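Local atomic coordinates of AlyGC (Glaciecola chathamensis, PDB entry 5GKD), a protein that cleaves alginate as a lyase of polysaccharide lyase family 6, probably by beta-elimination at a calcium-containing active site. Residues His137-Gly142 against His168-Pro173; Asn204-Cys209 against Asn228-Ser233; Thr484-Glu489 against Thr512-Tyr517. All coordinates share one frame; numbering follows the deposited sequence.

In the fold
Contacts 1 and 2 join strands in successive coils of a right-handed parallel beta-helix, the pectate-lyase-like fold of this family. They follow one another along the chain with centres 10 Å apart, on neighbouring rungs: strand 170-171 pairs with 134-141 on one side and with 200-207 on the other, and 200-207 goes on to 224-231. Y170 and F171 of contact 1 touch D207 of contact 2. Contact 3, later in the chain, joins coils of a second, similar-looking parallel beta-helix, the strands from 441-444 onward; its centre is about 38 Å from that of contact 1 and 37 Å from that of contact 2. The calcium and carbonate sites lie in the first beta-helix, which suggests that catalysis belongs there.

Contact 1: His137-Gly142 against His168-Pro173; sequences HNHLVG and HNYFGP
H139 and Y170 meet edge to face in the buried middle of this parallel strand pair. The tyrosine edge points to the imidazole face, with CD2 of Y170 3.7 Å from CE1 of H139 and the planes 64° apart. A chi1 of 176° carries the Y170 ring away from its own N and alongside the histidine. Along the backbone Y170 N donates to N138 O at 2.8 Å and L140 N to Y170 O at 3.0 Å. On the L140 and F171 face, leucine CD1 meets phenylalanine CE1 at 3.9 Å, apolar groups suited to a buried interior.

N138 and N169 form an asparagine ladder: OD1 of N169 takes the N138 backbone N-H at 2.9 Å and, weakly, its ND2, while N138 OD1 bonds V109 N and N169 ND2 bonds F135 O. At the more exposed end the H137 and H168 rings, 4° from parallel, barely overlap, although H168 CB packs on the H137 face. Near the other end a water bridges L140 O and G172 O, and G142 N donates to P173 O.

Strand 105-112 lies beyond H137-V141 and strand 200-207 beyond H168-P173, where F171 stacks on F206 in the next coil.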
# COMPACT_ATOMS: atom_id res chain seq x y z
N HIS A 137 8.30 32.79 -19.43
CA HIS A 137 7.32 33.49 -18.61
C HIS A 137 6.23 32.54 -18.11
O HIS A 137 5.06 32.90 -18.01
CB HIS A 137 6.72 34.70 -19.35
CG HIS A 137 7.72 35.78 -19.66
ND1 HIS A 137 8.48 35.78 -20.82
CD2 HIS A 137 8.10 36.87 -18.96
CE1 HIS A 137 9.28 36.83 -20.81
NE2 HIS A 137 9.07 37.51 -19.70
N ASN A 138 6.62 31.32 -17.77
CA ASN A 138 5.69 30.35 -17.21
C ASN A 138 5.88 30.25 -15.69
O ASN A 138 6.81 30.82 -15.11
CB ASN A 138 5.85 29.00 -17.90
CG ASN A 138 5.56 29.08 -19.38
OD1 ASN A 138 4.43 29.40 -19.78
ND2 ASN A 138 6.56 28.81 -20.20
N HIS A 139 4.97 29.51 -15.05
CA HIS A 139 4.87 29.49 -13.59
C HIS A 139 4.52 28.05 -13.18
O HIS A 139 3.37 27.63 -13.31
CB HIS A 139 3.81 30.50 -13.14
CG HIS A 139 3.52 30.52 -11.67
ND1 HIS A 139 3.42 31.70 -10.97
CD2 HIS A 139 3.24 29.53 -10.80
CE1 HIS A 139 3.12 31.43 -9.71
NE2 HIS A 139 2.99 30.12 -9.58
N LEU A 140 5.53 27.31 -12.70
CA LEU A 140 5.39 25.91 -12.32
C LEU A 140 5.68 25.75 -10.84
O LEU A 140 6.82 25.93 -10.41
CB LEU A 140 6.33 25.02 -13.13
CG LEU A 140 6.33 25.32 -14.62
CD1 LEU A 140 7.31 24.42 -15.35
CD2 LEU A 140 4.91 25.12 -15.14
N VAL A 141 4.68 25.34 -10.07
CA VAL A 141 4.84 25.23 -8.63
C VAL A 141 4.17 23.96 -8.12
O VAL A 141 3.09 23.57 -8.59
CB VAL A 141 4.29 26.48 -7.92
CG1 VAL A 141 2.80 26.65 -8.22
CG2 VAL A 141 4.57 26.41 -6.45
N GLY A 142 4.82 23.31 -7.17
CA GLY A 142 4.18 22.28 -6.38
C GLY A 142 4.18 20.87 -6.92
O GLY A 142 3.29 20.10 -6.56
N HIS A 168 13.03 33.29 -18.25
CA HIS A 168 12.08 34.10 -17.49
C HIS A 168 10.97 33.27 -16.86
O HIS A 168 9.86 33.76 -16.68
CB HIS A 168 11.47 35.20 -18.36
CG HIS A 168 12.46 36.21 -18.83
ND1 HIS A 168 13.08 36.12 -20.06
CD2 HIS A 168 12.95 37.31 -18.23
CE1 HIS A 168 13.91 37.14 -20.20
NE2 HIS A 168 13.85 37.88 -19.10
N ASN A 169 11.23 32.01 -16.54
CA ASN A 169 10.23 31.19 -15.89
C ASN A 169 10.36 31.28 -14.38
O ASN A 169 11.46 31.50 -13.84
CB ASN A 169 10.36 29.73 -16.33
CG ASN A 169 10.09 29.56 -17.81
OD1 ASN A 169 8.96 29.75 -18.25
ND2 ASN A 169 11.12 29.22 -18.57
N TYR A 170 9.23 31.16 -13.69
CA TYR A 170 9.21 31.02 -12.24
C TYR A 170 9.09 29.54 -11.94
O TYR A 170 8.04 28.93 -12.15
CB TYR A 170 8.07 31.80 -11.61
CG TYR A 170 7.94 31.61 -10.09
CD1 TYR A 170 8.96 32.01 -9.23
CD2 TYR A 170 6.79 31.06 -9.54
CE1 TYR A 170 8.85 31.85 -7.86
CE2 TYR A 170 6.66 30.89 -8.18
CZ TYR A 170 7.70 31.28 -7.34
OH TYR A 170 7.55 31.10 -5.99
N PHE A 171 10.19 28.95 -11.49
CA PHE A 171 10.16 27.60 -10.94
C PHE A 171 9.96 27.76 -9.44
O PHE A 171 10.91 27.99 -8.68
CB PHE A 171 11.44 26.84 -11.28
CG PHE A 171 11.61 26.58 -12.76
CD1 PHE A 171 10.87 25.60 -13.39
CD2 PHE A 171 12.53 27.30 -13.51
CE1 PHE A 171 11.03 25.35 -14.76
CE2 PHE A 171 12.69 27.05 -14.88
CZ PHE A 171 11.93 26.08 -15.49
N GLY A 172 8.69 27.67 -9.02
CA GLY A 172 8.32 27.84 -7.64
C GLY A 172 8.66 26.63 -6.80
O GLY A 172 9.20 25.64 -7.26
N PRO A 173 8.31 26.72 -5.52
CA PRO A 173 8.67 25.68 -4.55
C PRO A 173 8.32 24.26 -4.99
O PRO A 173 7.20 23.98 -5.43
CB PRO A 173 7.89 26.09 -3.30
CG PRO A 173 7.85 27.62 -3.39
CD PRO A 173 7.74 27.93 -4.88
O HOH W 1 9.06 24.47 -9.53

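Contact 2: Asn204-Cys209 against Asn228-Ser233; sequences NYFDRC and NVFFES
F206 and F230 form the bulky centre of one face, their rings 11° from parallel but slid apart, with centroids 4.7 Å away from each other. CE2 of F230 rises over the rim of the F206 face, 3.5 Å from F206 CD1, while V229 O and N228 CB border the edge of the F206 ring. Both phenylalanines place CG beside the backbone N (chi1 -62° and -57°), which lets the rings lean the same way, offset so that only the rims overlap. Flat aromatic groups suit this place because they can follow one another from coil to coil: F252 continues the stack beyond F230.

Y205, V229 and F231 interlock on the other face. The tyrosine ring spans the step between its two partners, CE2 lying 3.6 Å from V229 CG1 and OH 3.4 Å from F231 CB. Branched valine offers a compact bump against the CD2-CE2 side of the ring, and F231 runs alongside the tyrosine.

The phenylalanine-on-phenylalanine pairing across parallel, in-register strands is a hallmark of the right-handed parallel beta-helix, as is the asparagine ladder at the start of this pair. There the amides of N204 and N228 are nearly coplanar, and OD1 of N228 is gripped twice, by the backbone N of N204 and by its ND2 at 2.9 Å. N204 OD1 passes the ladder on to N169 N.

At the far end, where the strands turn, S233 is small enough to tuck under the bend and accept C209 N at 3.0 Å through OG. R208 curls back, its chain bent at chi2 and chi3, so that NH1 forms a salt bridge with D207 OD2; NH2 pairs with E431, and D207 OD2 also meets the Y170 hydroxyl.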
# COMPACT_ATOMS: atom_id res chain seq x y z
N ASN A 204 15.89 32.53 -15.45
CA ASN A 204 14.85 31.88 -14.67
C ASN A 204 15.11 32.07 -13.18
O ASN A 204 16.24 32.30 -12.75
CB ASN A 204 14.77 30.39 -14.99
CG ASN A 204 14.64 30.13 -16.46
OD1 ASN A 204 13.54 30.22 -17.02
ND2 ASN A 204 15.75 29.83 -17.10
N TYR A 205 14.05 31.95 -12.40
CA TYR A 205 14.10 32.08 -10.96
C TYR A 205 13.68 30.74 -10.37
O TYR A 205 12.55 30.28 -10.61
CB TYR A 205 13.17 33.21 -10.49
CG TYR A 205 13.47 33.72 -9.12
CD1 TYR A 205 12.97 33.07 -8.01
CD2 TYR A 205 14.28 34.84 -8.92
CE1 TYR A 205 13.23 33.51 -6.76
CE2 TYR A 205 14.54 35.30 -7.66
CZ TYR A 205 14.02 34.62 -6.58
OH TYR A 205 14.27 35.02 -5.29
N PHE A 206 14.59 30.11 -9.65
CA PHE A 206 14.35 28.86 -8.96
C PHE A 206 14.17 29.16 -7.47
O PHE A 206 15.14 29.47 -6.76
CB PHE A 206 15.49 27.88 -9.18
CG PHE A 206 15.70 27.48 -10.61
CD1 PHE A 206 16.39 28.31 -11.48
CD2 PHE A 206 15.23 26.27 -11.09
CE1 PHE A 206 16.61 27.94 -12.81
CE2 PHE A 206 15.45 25.90 -12.42
CZ PHE A 206 16.13 26.73 -13.28
N ASP A 207 12.94 29.07 -7.01
CA ASP A 207 12.51 29.48 -5.67
C ASP A 207 12.21 28.22 -4.86
O ASP A 207 11.18 27.58 -5.08
CB ASP A 207 11.29 30.39 -5.78
CG ASP A 207 10.78 30.90 -4.43
OD1 ASP A 207 11.57 31.01 -3.46
OD2 ASP A 207 9.59 31.22 -4.36
N ARG A 208 13.12 27.87 -3.94
CA ARG A 208 12.98 26.71 -3.07
C ARG A 208 12.69 25.42 -3.84
O ARG A 208 11.81 24.64 -3.49
CB ARG A 208 11.90 26.95 -2.02
CG ARG A 208 12.24 28.02 -1.02
CD ARG A 208 11.38 29.20 -1.28
NE ARG A 208 10.39 29.41 -0.27
CZ ARG A 208 9.29 30.13 -0.43
NH1 ARG A 208 9.01 30.71 -1.60
NH2 ARG A 208 8.47 30.26 0.59
N CYS A 209 13.44 25.22 -4.92
CA CYS A 209 13.34 23.96 -5.66
C CYS A 209 14.13 22.93 -4.87
O CYS A 209 15.36 22.90 -4.92
CB CYS A 209 13.84 24.13 -7.09
SG CYS A 209 12.79 25.30 -8.03
N ASN A 228 20.66 32.79 -14.18
CA ASN A 228 19.56 32.30 -13.37
C ASN A 228 19.80 32.59 -11.90
O ASN A 228 20.94 32.72 -11.46
CB ASN A 228 19.38 30.79 -13.58
CG ASN A 228 19.22 30.44 -15.04
OD1 ASN A 228 18.13 30.59 -15.61
ND2 ASN A 228 20.31 30.00 -15.66
N VAL A 229 18.72 32.65 -11.13
CA VAL A 229 18.78 32.89 -9.70
C VAL A 229 18.22 31.67 -8.98
O VAL A 229 17.16 31.16 -9.34
CB VAL A 229 18.02 34.17 -9.30
CG1 VAL A 229 17.95 34.28 -7.79
CG2 VAL A 229 18.72 35.38 -9.88
N PHE A 230 18.96 31.20 -7.98
CA PHE A 230 18.56 30.06 -7.16
C PHE A 230 18.39 30.53 -5.72
O PHE A 230 19.37 30.78 -5.02
CB PHE A 230 19.61 28.96 -7.26
CG PHE A 230 19.87 28.49 -8.65
CD1 PHE A 230 20.75 29.16 -9.47
CD2 PHE A 230 19.23 27.35 -9.14
CE1 PHE A 230 21.01 28.71 -10.76
CE2 PHE A 230 19.47 26.92 -10.41
CZ PHE A 230 20.36 27.60 -11.22
N PHE A 231 17.15 30.62 -5.26
CA PHE A 231 16.85 31.20 -3.96
C PHE A 231 16.47 30.08 -3.00
O PHE A 231 15.43 29.44 -3.17
CB PHE A 231 15.73 32.22 -4.05
CG PHE A 231 15.37 32.86 -2.73
CD1 PHE A 231 14.40 32.30 -1.91
CD2 PHE A 231 15.99 34.03 -2.32
CE1 PHE A 231 14.07 32.89 -0.71
CE2 PHE A 231 15.65 34.64 -1.13
CZ PHE A 231 14.70 34.06 -0.32
N GLU A 232 17.32 29.87 -2.00
CA GLU A 232 17.07 28.93 -0.91
C GLU A 232 16.70 27.55 -1.43
O GLU A 232 15.86 26.86 -0.86
CB GLU A 232 15.99 29.47 0.03
CG GLU A 232 16.43 30.71 0.79
CD GLU A 232 15.40 31.22 1.81
OE1 GLU A 232 14.32 30.60 1.98
OE2 GLU A 232 15.67 32.26 2.44
N SER A 233 17.35 27.13 -2.50
CA SER A 233 17.03 25.86 -3.13
C SER A 233 17.97 24.78 -2.60
O SER A 233 19.20 24.92 -2.65
CB SER A 233 17.11 25.94 -4.66
OG SER A 233 16.04 26.71 -5.18

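Contact 3: Thr484-Glu489 against Thr512-Tyr517; sequences TIRAQE and TLDGVY
The guanidinium of R486 and the carboxylate of D514 are the flat groups of this contact, and their planes stand 77° apart. A water lies at the guanidinium edge, in its plane, accepting from NH2 of R486 at 2.7 Å and donating to OD2 of D514. The same OD2 approaches R486 NE obliquely at 3.5 Å, a salt bridge whose hydrogen bond is weak. Both side chains leave the strands in the same direction, with CG anti to the backbone N (chi1 176° in R486 and -177° in D514), and the bend at chi3 of the arginine brings NE toward OD2.

T484 and T512 lie on the same face of the sheet and match in conformation, so their methyls run alongside each other, CG2 to CG2 3.8 Å. Threonine, branched at CB, fits an extended strand and gives each rung the same profile; F436 packs against both. The opposite face is apolar: I485 CB meets L513 CD2 at 3.9 Å, and V516 CG1 lies near the carbonyl oxygen of I485.

The parallel ladder joins these faces. I485 N donates to T512 O at 2.8 Å, I485 O accepts D514 N, and A487 N donates to D514 O at 3.0 Å. G515, with its positive phi, then turns the second chain away from strand 510-514, a backbone shape that glycine adopts readily. A487 CB lies 3.1 Å from G515 O, a place that probably suits a small side chain.

Opposite charges on adjacent coils, both partly exposed, would favour pairing of the strands in this register. Because the direct bond is weak and a water bridges the same groups, the attraction is probably moderated by solvent, while the backbone bonds and the buried isoleucine and leucine provide the drier part of the contact.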
# COMPACT_ATOMS: atom_id res chain seq x y z
N THR A 484 -3.04 21.84 15.43
CA THR A 484 -2.38 21.62 16.72
C THR A 484 -3.44 21.22 17.74
O THR A 484 -4.46 21.89 17.88
CB THR A 484 -1.63 22.87 17.20
OG1 THR A 484 -0.58 23.18 16.28
CG2 THR A 484 -1.02 22.63 18.56
N ILE A 485 -3.20 20.12 18.44
CA ILE A 485 -4.04 19.68 19.55
C ILE A 485 -3.27 19.93 20.84
O ILE A 485 -2.26 19.27 21.11
CB ILE A 485 -4.46 18.22 19.39
CG1 ILE A 485 -5.20 18.04 18.06
CG2 ILE A 485 -5.32 17.79 20.56
CD1 ILE A 485 -5.77 16.68 17.85
N ARG A 486 -3.73 20.90 21.63
CA ARG A 486 -3.00 21.38 22.81
C ARG A 486 -3.87 21.24 24.05
O ARG A 486 -5.03 21.66 24.05
CB ARG A 486 -2.58 22.84 22.63
CG ARG A 486 -1.90 23.46 23.85
CD ARG A 486 -1.55 24.90 23.59
NE ARG A 486 -0.64 25.01 22.46
CZ ARG A 486 -0.46 26.12 21.74
NH1 ARG A 486 -1.14 27.23 22.03
NH2 ARG A 486 0.39 26.11 20.72
N ALA A 487 -3.31 20.67 25.11
CA ALA A 487 -4.01 20.64 26.39
C ALA A 487 -3.94 22.02 27.05
O ALA A 487 -2.88 22.65 27.07
CB ALA A 487 -3.40 19.60 27.33
N GLN A 488 -5.05 22.46 27.56
CA GLN A 488 -5.11 23.71 28.25
C GLN A 488 -4.12 23.64 29.40
O GLN A 488 -3.40 24.55 29.66
CB GLN A 488 -6.50 23.88 28.74
CG GLN A 488 -6.66 24.94 29.77
CD GLN A 488 -7.17 26.17 29.16
OE1 GLN A 488 -8.30 26.21 28.75
NE2 GLN A 488 -6.35 27.17 29.08
N GLU A 489 -4.08 22.52 30.07
CA GLU A 489 -3.15 22.31 31.15
C GLU A 489 -2.58 20.90 31.05
O GLU A 489 -3.28 19.93 31.18
CB GLU A 489 -3.87 22.55 32.46
CG GLU A 489 -3.16 21.95 33.63
CD GLU A 489 -2.51 23.00 34.50
OE1 GLU A 489 -1.32 23.20 34.32
OE2 GLU A 489 -3.20 23.59 35.35
N THR A 512 0.51 18.66 15.27
CA THR A 512 1.26 18.89 16.49
C THR A 512 0.42 18.45 17.68
O THR A 512 -0.75 18.83 17.78
CB THR A 512 1.66 20.36 16.65
OG1 THR A 512 2.65 20.69 15.68
CG2 THR A 512 2.20 20.62 18.05
N LEU A 513 0.99 17.61 18.53
CA LEU A 513 0.42 17.26 19.82
C LEU A 513 1.27 17.92 20.90
O LEU A 513 2.49 17.79 20.90
CB LEU A 513 0.39 15.75 20.04
CG LEU A 513 -0.42 14.88 19.08
CD1 LEU A 513 -0.26 13.43 19.43
CD2 LEU A 513 -1.87 15.26 19.12
N ASP A 514 0.61 18.62 21.82
CA ASP A 514 1.30 19.41 22.83
C ASP A 514 0.60 19.20 24.17
O ASP A 514 -0.56 19.60 24.34
CB ASP A 514 1.32 20.88 22.42
CG ASP A 514 2.08 21.76 23.38
OD1 ASP A 514 2.67 21.22 24.35
OD2 ASP A 514 2.12 22.99 23.14
N GLY A 515 1.28 18.53 25.10
CA GLY A 515 0.76 18.38 26.44
C GLY A 515 -0.41 17.43 26.61
O GLY A 515 -1.13 17.53 27.59
N VAL A 516 -0.62 16.52 25.70
CA VAL A 516 -1.78 15.66 25.80
C VAL A 516 -1.39 14.38 26.52
O VAL A 516 -0.22 14.05 26.67
CB VAL A 516 -2.41 15.36 24.42
CG1 VAL A 516 -2.55 16.64 23.61
CG2 VAL A 516 -1.60 14.32 23.66
N TYR A 517 -2.40 13.65 26.97
CA TYR A 517 -2.20 12.39 27.68
C TYR A 517 -3.08 11.34 27.03
O TYR A 517 -4.29 11.53 26.92
CB TYR A 517 -2.53 12.57 29.17
CG TYR A 517 -2.08 11.43 30.04
CD1 TYR A 517 -2.80 10.24 30.08
CD2 TYR A 517 -0.93 11.53 30.82
CE1 TYR A 517 -2.40 9.18 30.88
CE2 TYR A 517 -0.52 10.47 31.63
CZ TYR A 517 -1.26 9.30 31.64
OH TYR A 517 -0.87 8.24 32.43
O HOH W 2 2.26 24.22 20.46